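Local coordinates for protein biotin transporter BioY (Lactococcus lactis subsp. cremoris, PDB 4DVE) that binds biotin within the membrane as the substrate-capturing S component of an energy-coupling factor (ECF) type ABC transporter, at residues 159-162 / 163-167. Numbering follows the deposited sequence.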
ATOM      1  N   LEU A 159       7.435 -11.489 -20.378  1.00 45.98           N
ATOM      2  CA  LEU A 159       6.724 -11.647 -19.147  1.00 48.13           C
ATOM      3  C   LEU A 159       7.527 -12.457 -18.131  1.00 47.70           C
ATOM      4  O   LEU A 159       7.528 -12.124 -16.950  1.00 43.54           O
ATOM      5  CB  LEU A 159       5.372 -12.324 -19.401  1.00 52.41           C
ATOM      6  CG  LEU A 159       4.529 -12.486 -18.118  1.00 54.22           C
ATOM      7  CD1 LEU A 159       4.312 -11.160 -17.392  1.00 52.27           C
ATOM      8  CD2 LEU A 159       3.196 -13.172 -18.413  1.00 58.75           C
ATOM      9  N   LEU A 160       8.192 -13.520 -18.591  1.00 47.92           N
ATOM     10  CA  LEU A 160       8.995 -14.364 -17.712  1.00 49.11           C
ATOM     11  C   LEU A 160      10.143 -13.588 -17.098  1.00 46.17           C
ATOM     12  O   LEU A 160      10.461 -13.747 -15.923  1.00 44.85           O
ATOM     13  CB  LEU A 160       9.569 -15.560 -18.474  1.00 52.91           C
ATOM     14  CG  LEU A 160      10.328 -16.597 -17.638  1.00 56.20           C
ATOM     15  CD1 LEU A 160       9.424 -17.149 -16.542  1.00 58.12           C
ATOM     16  CD2 LEU A 160      10.856 -17.720 -18.547  1.00 62.23           C
ATOM     17  N   THR A 161      10.761 -12.741 -17.902  1.00 43.77           N
ATOM     18  CA  THR A 161      11.840 -11.888 -17.432  1.00 42.96           C
ATOM     19  C   THR A 161      11.377 -10.880 -16.392  1.00 40.53           C
ATOM     20  O   THR A 161      12.064 -10.629 -15.411  1.00 40.18           O
ATOM     21  CB  THR A 161      12.453 -11.165 -18.637  1.00 43.26           C
ATOM     22  OG1 THR A 161      12.961 -12.166 -19.496  1.00 45.71           O
ATOM     23  CG2 THR A 161      13.556 -10.196 -18.247  1.00 42.60           C
ATOM     24  N   SER A 162      10.224 -10.290 -16.633  1.00 39.30           N
ATOM     25  CA  SER A 162       9.654  -9.332 -15.697  1.00 39.38           C
ATOM     26  C   SER A 162       9.296 -10.016 -14.369  1.00 38.24           C
ATOM     27  O   SER A 162       9.636  -9.510 -13.292  1.00 37.16           O
ATOM     28  CB  SER A 162       8.410  -8.693 -16.306  1.00 39.01           C
ATOM     29  OG  SER A 162       7.899  -7.716 -15.429  1.00 39.22           O
ATOM     30  N   LEU A 163       8.637 -11.174 -14.451  1.00 37.35           N
ATOM     31  CA  LEU A 163       8.218 -11.883 -13.255  1.00 39.49           C
ATOM     32  C   LEU A 163       9.410 -12.313 -12.392  1.00 39.95           C
ATOM     33  O   LEU A 163       9.405 -12.128 -11.166  1.00 40.89           O
ATOM     34  CB  LEU A 163       7.373 -13.109 -13.622  1.00 41.49           C
ATOM     35  CG  LEU A 163       5.980 -12.786 -14.145  1.00 41.29           C
ATOM     36  CD1 LEU A 163       5.397 -14.046 -14.825  1.00 42.75           C
ATOM     37  CD2 LEU A 163       5.096 -12.294 -12.999  1.00 37.85           C
ATOM     38  N   ILE A 164      10.427 -12.863 -13.032  1.00 41.57           N
ATOM     39  CA  ILE A 164      11.645 -13.276 -12.331  1.00 44.26           C
ATOM     40  C   ILE A 164      12.428 -12.095 -11.731  1.00 41.33           C
ATOM     41  O   ILE A 164      12.910 -12.177 -10.586  1.00 40.69           O
ATOM     42  CB  ILE A 164      12.567 -14.100 -13.249  1.00 46.31           C
ATOM     43  CG1 ILE A 164      11.941 -15.464 -13.529  1.00 50.18           C
ATOM     44  CG2 ILE A 164      13.931 -14.290 -12.601  1.00 48.18           C
ATOM     45  CD1 ILE A 164      12.716 -16.279 -14.566  1.00 55.39           C
ATOM     46  N   SER A 165      12.529 -11.006 -12.487  1.00 38.67           N
ATOM     47  CA  SER A 165      13.208  -9.790 -12.029  1.00 38.48           C
ATOM     48  C   SER A 165      12.525  -9.202 -10.782  1.00 37.29           C
ATOM     49  O   SER A 165      13.189  -8.622  -9.908  1.00 35.85           O
ATOM     50  CB  SER A 165      13.241  -8.729 -13.140  1.00 39.89           C
ATOM     51  OG  SER A 165      13.988  -9.184 -14.245  1.00 41.13           O
ATOM     52  N   ASN A 166      11.216  -9.380 -10.696  1.00 34.98           N
ATOM     53  CA  ASN A 166      10.466  -8.898  -9.549  1.00 37.28           C
ATOM     54  C   ASN A 166      10.738  -9.626  -8.237  1.00 36.60           C
ATOM     55  O   ASN A 166      10.376  -9.134  -7.182  1.00 35.92           O
ATOM     56  CB  ASN A 166       8.974  -8.864  -9.854  1.00 38.92           C
ATOM     57  CG  ASN A 166       8.576  -7.547 -10.499  1.00 38.87           C
ATOM     58  OD1 ASN A 166       8.867  -7.280 -11.694  1.00 42.61           O
ATOM     59  ND2 ASN A 166       8.015  -6.686  -9.708  1.00 32.83           N
ATOM     60  N   LEU A 167      11.410 -10.771  -8.302  1.00 36.17           N
ATOM     61  CA  LEU A 167      11.854 -11.462  -7.102  1.00 38.27           C
ATOM     62  C   LEU A 167      12.806 -10.603  -6.264  1.00 37.85           C
ATOM     63  O   LEU A 167      12.827 -10.724  -5.031  1.00 39.54           O
ATOM     64  CB  LEU A 167      12.514 -12.792  -7.473  1.00 41.78           C
ATOM     65  CG  LEU A 167      11.557 -13.868  -8.031  1.00 42.92           C
ATOM     66  CD1 LEU A 167      12.310 -15.106  -8.570  1.00 46.23           C
ATOM     67  CD2 LEU A 167      10.534 -14.254  -6.973  1.00 43.64           C
TER
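The short helix 159-165, lying against helix 128-155, holds itself together through i to i+4 contacts between L159-S162 and L163-N166. Four consecutive backbone bonds run through it: L163 N to L159 O, I164 N to L160 O, S165 N to T161 O and N166 N to S162 O. The first is nearly straight, 164° at the hydrogen; the last is more bent, 142°. S165 adds a side-chain bond to this set. Its OG stands anti to its own carbonyl carbon (chi1 -63°), which turns the hydroxyl back along the helix to donate to T161 O at 2.7 Å. S165 N, 3.0 Å from T161 O, arrives from the other face of that carbonyl's plane, so two donors of one residue grip a single oxygen. With an alanine at S165, T161 O would probably keep the backbone N-H as its one donor from this residue and lose the hydroxyl that comes from the other face. Two aliphatic pairs line other sides of the helix. L163 CD1 lies 3.7 Å from L159 CG, the two side chains meeting at a slant, while L163 CG rests 3.3 Å from L159 O. One residue on, I164 CD1 touches both CG and CD1 of L160, at 3.9 Å from L160 CG; with L160 CG anti to the backbone N, the leucine fork meets the isoleucine's end. Toward helix 128-155, S162 OG hydrogen-bonds to A148 O and L163 packs on A148, whereas S165 touches F43 and I44. The N166 side chain lies about 5 Å from the bound biotin. The serine hydroxyl doubling its own N-H at the i-4 carbonyl is typical of serine and threonine within helices, including those of membrane proteins.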